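Local atomic coordinates of phosphoribosyl-AMP cyclohydrolase (Medicago truncatula, PDB entry 7BGM), a protein that catalyses the second and third steps of histidine biosynthesis, probably hydrolysing phosphoribosyl-ATP to phosphoribosyl-AMP and diphosphate and then opening the adenine ring of that product. Residues A124-S127 / L128-L131; N158-L161 / L162-K165; C174-E178 / N179-K183; S188-A191 / D192-H196. All blocks are in the same frame, centred on the assembly; numbering follows the deposited sequence.

Contact 1: residues A124-S127 / L128-L131; sequences ALTS and LYAL
Leu125 folds back over the first turn of helix 127-140, meeting Tyr129 and Ala130. Its CB lies 4.2 Å from Ala130 CB. From there the chain runs beside its own backbone N, with CG anti to the carbonyl carbon (chi1 -60°), which brings both methyls onto the turn: CD1 comes within 3.7 Å of Tyr129 O, and CD2 rests 4.0 Å from Tyr129 CB. One residue on, Thr126 sits at the N-cap, but its hydroxyl makes no direct capping bond. A water lies between its hydroxyl and the turn, accepting from Leu128 N at 2.9 Å and 2.8 Å from Thr126 OG1. The same OG1 approaches the edge of the Tyr129 ring in its plane, 3.4 Å from CD2. The regular helix pattern starts at once, with Ala130 N donating to Thr126 O at 2.8 Å almost head-on to the carbonyl. Ser127 OG turns outward instead, to Asp27 of the second subunit, while Leu128 and Tyr129 pack on Val208 of helix 208-218. Leu125 just before the N-cap touching Ala130, the fourth helical residue, fits the hydrophobic staple, with a water between Thr126 and the first turn.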
# COMPACT_ATOMS: atom_id res chain seq x y z
N ALA A 124 -8.35 7.48 -0.80
CA ALA A 124 -7.65 6.82 0.30
C ALA A 124 -6.16 6.76 0.02
O ALA A 124 -5.74 6.31 -1.05
CB ALA A 124 -8.21 5.41 0.47
N LEU A 125 -5.36 7.23 0.99
CA LEU A 125 -3.91 7.28 0.86
C LEU A 125 -3.25 6.77 2.13
O LEU A 125 -3.69 7.12 3.24
CB LEU A 125 -3.40 8.69 0.61
CG LEU A 125 -3.90 9.41 -0.64
CD1 LEU A 125 -3.42 10.82 -0.65
CD2 LEU A 125 -3.46 8.67 -1.91
N THR A 126 -2.16 6.03 1.98
CA THR A 126 -1.38 5.60 3.15
C THR A 126 -0.29 6.65 3.40
O THR A 126 -0.14 7.60 2.62
CB THR A 126 -0.79 4.20 2.96
OG1 THR A 126 0.09 4.18 1.83
CG2 THR A 126 -1.90 3.18 2.73
N SER A 127 0.43 6.51 4.51
CA SER A 127 1.26 7.62 5.02
C SER A 127 2.19 8.25 3.97
O SER A 127 2.32 9.49 3.92
CB SER A 127 2.07 7.13 6.22
OG SER A 127 1.15 6.83 7.26
N LEU A 128 2.90 7.43 3.18
CA LEU A 128 3.86 8.00 2.24
C LEU A 128 3.16 8.83 1.17
O LEU A 128 3.63 9.91 0.81
CB LEU A 128 4.69 6.88 1.61
CG LEU A 128 5.77 7.23 0.61
CD1 LEU A 128 6.76 8.21 1.25
CD2 LEU A 128 6.47 5.93 0.15
N TYR A 129 2.03 8.33 0.66
CA TYR A 129 1.29 8.99 -0.42
C TYR A 129 0.48 10.18 0.11
O TYR A 129 0.27 11.16 -0.63
CB TYR A 129 0.43 7.93 -1.15
CG TYR A 129 1.38 6.84 -1.61
CD1 TYR A 129 2.16 7.02 -2.76
CD2 TYR A 129 1.59 5.66 -0.83
CE1 TYR A 129 3.10 6.08 -3.16
CE2 TYR A 129 2.53 4.70 -1.23
CZ TYR A 129 3.30 4.94 -2.40
OH TYR A 129 4.24 4.03 -2.83
N ALA A 130 0.09 10.11 1.39
CA ALA A 130 -0.56 11.25 2.05
C ALA A 130 0.41 12.42 2.14
O ALA A 130 0.05 13.57 1.86
CB ALA A 130 -1.07 10.83 3.44
N LEU A 131 1.65 12.14 2.51
CA LEU A 131 2.65 13.19 2.52
C LEU A 131 2.88 13.75 1.12
O LEU A 131 3.00 14.97 0.93
CB LEU A 131 3.95 12.67 3.12
CG LEU A 131 5.11 13.68 3.09
CD1 LEU A 131 4.74 14.94 3.86
CD2 LEU A 131 6.34 13.05 3.71
O HOH W 1 2.66 4.58 2.73

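Contact 2: residues N158-L161 / L162-K165; sequences NDKL and LCSK
Leu162 N donates to Asn158 O at 3.0 Å, the first of four successive i to i+4 backbone bonds that draw 158-161 and 162-165 into one helical run. The dense side belongs to Leu162 and Cys163. Leu162 CB sits 3.6 Å from Asp159 O, and its branched end goes on to Val199 and Leu203 of helix 183-204 and to Leu177 of the second subunit. Cys163 CB comes equally close to Asp159 O, while Glu178 of the second subunit packs on the cysteine. Asn158 is the N-cap of helix 159-178, its side chain turned to the first amides of the helix: its OD1 accepts weakly from Leu161 N, at 3.2 Å in a nearly straight line (176°), and weakly again from Lys160 N by a much more bent path. Around the helix from Leu162 the packing thins. Ser164 is exposed, touching only backbone across the contact, with CB 3.2 Å from Lys160 O. Lys160 lies out here too, and its NZ reaches a salt bridge with Glu178 of the second subunit. Lys165 lies one turn on from Leu161, on the side that faces helix 183-204, where it packs on His196; its CG comes to 3.4 Å from Leu161 O. Bends at chi2 and chi3 lead the chain away to NZ, which forms salt bridges with Glu168 and the zinc ligand Glu169; Lys165 binds AMP in a structure of this protein.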
# COMPACT_ATOMS: atom_id res chain seq x y z
N ASN A 158 12.58 27.84 -2.67
CA ASN A 158 13.99 28.18 -2.48
C ASN A 158 14.80 26.91 -2.71
O ASN A 158 15.13 26.19 -1.77
CB ASN A 158 14.22 28.76 -1.09
CG ASN A 158 15.66 29.21 -0.88
OD1 ASN A 158 16.53 29.01 -1.73
ND2 ASN A 158 15.92 29.81 0.27
N ASP A 159 15.13 26.66 -3.99
CA ASP A 159 15.91 25.49 -4.40
C ASP A 159 17.20 25.33 -3.60
O ASP A 159 17.62 24.20 -3.30
CB ASP A 159 16.26 25.60 -5.88
CG ASP A 159 15.09 25.27 -6.79
OD1 ASP A 159 13.99 24.95 -6.28
OD2 ASP A 159 15.28 25.31 -8.03
N LYS A 160 17.86 26.44 -3.28
CA LYS A 160 19.19 26.34 -2.67
C LYS A 160 19.09 25.95 -1.20
O LYS A 160 19.89 25.14 -0.72
CB LYS A 160 19.95 27.66 -2.83
CG LYS A 160 20.22 28.04 -4.30
CD LYS A 160 20.38 26.81 -5.22
CE LYS A 160 21.75 26.14 -5.11
NZ LYS A 160 21.67 24.66 -5.33
N LEU A 161 18.11 26.51 -0.48
CA LEU A 161 17.83 26.01 0.86
C LEU A 161 17.48 24.53 0.82
O LEU A 161 17.96 23.75 1.65
CB LEU A 161 16.70 26.83 1.49
CG LEU A 161 16.12 26.37 2.83
CD1 LEU A 161 17.21 26.32 3.89
CD2 LEU A 161 14.99 27.29 3.27
N LEU A 162 16.66 24.12 -0.16
CA LEU A 162 16.19 22.73 -0.21
C LEU A 162 17.34 21.76 -0.44
O LEU A 162 17.45 20.74 0.24
CB LEU A 162 15.13 22.56 -1.29
CG LEU A 162 14.61 21.13 -1.51
CD1 LEU A 162 13.96 20.54 -0.25
CD2 LEU A 162 13.65 21.09 -2.69
N CYS A 163 18.20 22.05 -1.43
CA CYS A 163 19.31 21.14 -1.72
C CYS A 163 20.30 21.13 -0.58
O CYS A 163 20.86 20.08 -0.25
CB CYS A 163 20.00 21.55 -3.02
SG CYS A 163 18.97 21.27 -4.48
N SER A 164 20.52 22.29 0.04
CA SER A 164 21.31 22.35 1.26
C SER A 164 20.80 21.38 2.32
O SER A 164 21.57 20.63 2.92
CB SER A 164 21.29 23.78 1.81
OG SER A 164 22.16 23.88 2.91
N LYS A 165 19.48 21.37 2.54
CA LYS A 165 18.89 20.49 3.55
C LYS A 165 19.03 19.02 3.16
O LYS A 165 19.28 18.17 4.02
CB LYS A 165 17.41 20.84 3.77
CG LYS A 165 17.17 22.16 4.52
CD LYS A 165 17.70 22.11 5.94
CE LYS A 165 17.15 20.92 6.73
NZ LYS A 165 17.97 20.63 7.95

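Contact 3: residues C174-E178 / N179-K183; sequences CETLE and NNEDK
A Schellman motif ends helix 159-178, with Glu181 N turning back to Thr176 O at 2.9 Å and Asn180 N to Leu177 O at 3.2 Å. The second bond comes from above the carbonyl plane rather than along a lone pair. Asn180 is the C-prime residue, and its positive phi of 57° takes the chain out of the helix. Just before it, Asn179 N still makes a helical bond to Glu175 O, and the two side chains run side by side in the same direction. Asn179 ND2 rests 3.6 Å from Glu175 CB, with amide and carboxylate planes 60° apart. This turn links the two arms of the helical hairpin 159-178/183-204, near the metal site: Glu175 binds magnesium in a structure of this protein. The side chain of Glu181 crosses that of Thr176 at about a right angle. Its CG lies 3.7 Å from Thr176 CA, and OE2 goes further over the threonine, 3.5 Å from CA and 3.7 Å from the methyl CG2. The other carboxylate oxygen, OE1, forms a salt bridge with Arg185. Thr176 OG1 points elsewhere, sharing hydrogen bonds with Leu173 O and Thr186 OG1, and Glu178 pairs with Arg167 of the second subunit.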
# COMPACT_ATOMS: atom_id res chain seq x y z
N CYS A 174 23.76 9.22 7.69
CA CYS A 174 25.01 8.47 7.74
C CYS A 174 25.63 8.50 9.14
O CYS A 174 26.17 7.49 9.61
CB CYS A 174 26.00 9.02 6.71
SG CYS A 174 25.55 8.74 4.97
N GLU A 175 25.57 9.67 9.81
CA GLU A 175 26.14 9.80 11.15
C GLU A 175 25.50 8.81 12.13
O GLU A 175 26.18 8.35 13.05
CB GLU A 175 25.97 11.22 11.72
CG GLU A 175 26.75 12.36 11.06
CD GLU A 175 26.55 13.71 11.79
OE1 GLU A 175 25.95 13.74 12.89
OE2 GLU A 175 26.98 14.75 11.26
N THR A 176 24.21 8.47 11.95
CA THR A 176 23.57 7.56 12.90
C THR A 176 24.19 6.17 12.85
O THR A 176 24.15 5.43 13.85
CB THR A 176 22.05 7.46 12.66
OG1 THR A 176 21.77 6.76 11.44
CG2 THR A 176 21.37 8.84 12.67
N LEU A 177 24.78 5.80 11.71
CA LEU A 177 25.53 4.56 11.55
C LEU A 177 26.98 4.74 11.98
O LEU A 177 27.50 3.95 12.77
CB LEU A 177 25.48 4.09 10.10
CG LEU A 177 26.21 2.78 9.77
CD1 LEU A 177 25.60 1.61 10.54
CD2 LEU A 177 26.17 2.52 8.27
N GLU A 178 27.63 5.78 11.46
CA GLU A 178 29.05 5.99 11.74
C GLU A 178 29.31 6.21 13.23
O GLU A 178 30.33 5.78 13.76
CB GLU A 178 29.55 7.16 10.89
CG GLU A 178 29.51 6.83 9.40
CD GLU A 178 29.84 8.01 8.47
OE1 GLU A 178 29.35 9.14 8.72
OE2 GLU A 178 30.60 7.80 7.49
N ASN A 179 28.39 6.89 13.93
CA ASN A 179 28.55 7.20 15.35
C ASN A 179 27.75 6.27 16.24
O ASN A 179 27.68 6.50 17.46
CB ASN A 179 28.15 8.65 15.61
CG ASN A 179 29.00 9.65 14.84
OD1 ASN A 179 30.21 9.46 14.69
ND2 ASN A 179 28.37 10.71 14.35
N ASN A 180 27.15 5.22 15.68
CA ASN A 180 26.47 4.19 16.47
C ASN A 180 25.39 4.80 17.36
O ASN A 180 25.35 4.58 18.57
CB ASN A 180 27.48 3.38 17.29
CG ASN A 180 26.85 2.14 17.89
OD1 ASN A 180 25.77 1.70 17.47
ND2 ASN A 180 27.53 1.56 18.88
N GLU A 181 24.49 5.57 16.75
CA GLU A 181 23.36 6.16 17.46
C GLU A 181 22.22 5.14 17.59
O GLU A 181 22.22 4.10 16.93
CB GLU A 181 22.87 7.42 16.75
CG GLU A 181 23.98 8.43 16.46
CD GLU A 181 23.44 9.82 16.18
OE1 GLU A 181 22.77 10.38 17.07
OE2 GLU A 181 23.68 10.34 15.07
N ASP A 182 21.24 5.46 18.43
CA ASP A 182 20.10 4.57 18.61
C ASP A 182 19.26 4.51 17.34
O ASP A 182 19.24 5.44 16.52
CB ASP A 182 19.22 5.03 19.79
CG ASP A 182 18.10 4.04 20.12
OD1 ASP A 182 18.39 3.00 20.76
OD2 ASP A 182 16.93 4.28 19.72
N LYS A 183 18.57 3.38 17.16
CA LYS A 183 17.78 3.22 15.94
C LYS A 183 16.65 4.24 15.86
O LYS A 183 16.22 4.59 14.76
CB LYS A 183 17.23 1.79 15.85
CG LYS A 183 16.47 1.31 17.06
CD LYS A 183 15.69 0.04 16.73
CE LYS A 183 14.66 0.30 15.62
NZ LYS A 183 13.62 -0.76 15.46

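Contact 4: residues S188-A191 / D192-H196; sequences SEMA and DVLYH. With ZN (zinc ion), chain E.
Glu189 and Asp192, one turn apart on helix 183-204, meet through a shared zinc ion. Glu189 OE1 and Asp192 OD2 each bind the metal at 2.0 Å. Glu189 OE1 lies 3.2 Å from Asp192 OD2, and the two carboxylate planes are almost perpendicular at 86°. The Glu189 CB points away from the following turn, and the bend about CB-CG (chi2 -51°) brings the carboxylate back to the metal. A water at 2.1 Å and Glu169 of helix 159-178 complete the ligands. Salt bridges grip the carboxylate oxygens that do not bind the metal: Arg185 takes Glu189 OE2, and Arg218 of the second subunit takes Asp192 OD1.

Among the hydrogen bonds, four regular backbone bonds join Ser188 through Ala191 to Asp192 through Tyr195. Asp192 O is gripped twice from opposite faces of its plane, by His196 N at 3.2 Å and by His196 ND1 at 2.8 Å. The side-chain bond runs close to the imidazole plane and fixes the ring's rotation.

Among the non-polar contacts Met190 CE meets Leu194 CG at 4.3 Å on the side facing the second subunit; separately, the edge atom Tyr195 CD2 lies 3.6 Å above the centre of the His196 ring.

The spacing of Glu189 and Asp192 matches the ExxD part of the MazG signature, whose EExxE part corresponds to Glu168, Glu169 and Glu172. Three carboxylates share one cation, and arginines hold the second oxygen of two of them, consistent with metal-dependent pyrophosphohydrolase chemistry.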
# COMPACT_ATOMS: atom_id res chain seq x y z
N SER A 188 14.32 8.66 12.69
CA SER A 188 14.01 10.07 12.63
C SER A 188 14.78 10.77 11.51
O SER A 188 14.23 11.61 10.80
CB SER A 188 14.32 10.71 13.98
OG SER A 188 14.00 12.07 13.94
N GLU A 189 16.05 10.41 11.33
CA GLU A 189 16.83 11.03 10.26
C GLU A 189 16.37 10.55 8.88
O GLU A 189 16.37 11.33 7.92
CB GLU A 189 18.31 10.76 10.46
CG GLU A 189 18.86 11.52 11.67
CD GLU A 189 18.51 13.01 11.64
OE1 GLU A 189 18.51 13.60 10.55
OE2 GLU A 189 18.23 13.60 12.70
N MET A 190 15.99 9.28 8.76
CA MET A 190 15.43 8.81 7.49
C MET A 190 14.15 9.56 7.15
O MET A 190 13.89 9.85 5.97
CB MET A 190 15.15 7.31 7.53
CG MET A 190 14.66 6.73 6.20
SD MET A 190 15.97 6.74 4.95
CE MET A 190 15.02 6.11 3.56
N ALA A 191 13.34 9.88 8.15
CA ALA A 191 12.13 10.65 7.87
C ALA A 191 12.48 12.05 7.38
O ALA A 191 11.81 12.58 6.49
CB ALA A 191 11.23 10.71 9.11
N ASP A 192 13.56 12.64 7.92
CA ASP A 192 14.04 13.94 7.45
C ASP A 192 14.49 13.86 6.00
O ASP A 192 14.19 14.75 5.18
CB ASP A 192 15.20 14.45 8.30
CG ASP A 192 14.81 14.84 9.71
OD1 ASP A 192 13.62 14.81 10.06
OD2 ASP A 192 15.75 15.19 10.49
N VAL A 193 15.27 12.82 5.67
CA VAL A 193 15.72 12.63 4.29
C VAL A 193 14.53 12.49 3.36
O VAL A 193 14.45 13.16 2.32
CB VAL A 193 16.66 11.41 4.20
CG1 VAL A 193 16.97 11.08 2.74
CG2 VAL A 193 17.94 11.66 4.98
N LEU A 194 13.59 11.62 3.72
CA LEU A 194 12.44 11.37 2.86
C LEU A 194 11.66 12.65 2.62
O LEU A 194 11.30 12.97 1.47
CB LEU A 194 11.53 10.31 3.48
CG LEU A 194 11.80 8.88 3.09
CD1 LEU A 194 10.73 8.05 3.73
CD2 LEU A 194 11.74 8.76 1.56
N TYR A 195 11.35 13.39 3.68
CA TYR A 195 10.53 14.59 3.53
C TYR A 195 11.19 15.58 2.57
O TYR A 195 10.57 16.03 1.60
CB TYR A 195 10.29 15.23 4.89
CG TYR A 195 9.79 16.64 4.83
CD1 TYR A 195 8.46 16.91 4.49
CD2 TYR A 195 10.63 17.71 5.10
CE1 TYR A 195 8.00 18.22 4.44
CE2 TYR A 195 10.17 19.02 5.05
CZ TYR A 195 8.85 19.26 4.71
OH TYR A 195 8.39 20.56 4.66
N HIS A 196 12.47 15.90 2.79
CA HIS A 196 13.12 16.89 1.94
C HIS A 196 13.29 16.37 0.51
O HIS A 196 13.08 17.12 -0.46
CB HIS A 196 14.45 17.31 2.56
CG HIS A 196 14.29 18.13 3.80
ND1 HIS A 196 14.25 17.57 5.06
CD2 HIS A 196 14.14 19.46 3.97
CE1 HIS A 196 14.09 18.53 5.96
NE2 HIS A 196 14.03 19.69 5.32
ZN ZN E . 17.73 15.42 10.35
O HOH W 2 18.63 16.81 11.63

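How the contacts relate
Contact 4 holds the zinc ion and touches each of the others. Contacts 2 and 3, at two ends of helix 159-178 with centres about 24 Å apart, each lie about 14 Å from contact 4, centre to centre. Contact 2 joins it where Lys165 CB packs 3.5 Å from His196 CD2, and contact 3 where Thr176 CG2 comes 3.8 Å from Glu189 CG. The side chains of Lys165 and Thr176 are about 6 and 8 Å from the zinc. Contact 1, on another helix, reaches contact 4 at Tyr195, AMP-binding in a structure of this protein, Leu131 CD1 lying 4.3 Å from Tyr195 CD1. All four touch the second subunit, whose Arg218 reaches Asp192 at the metal site.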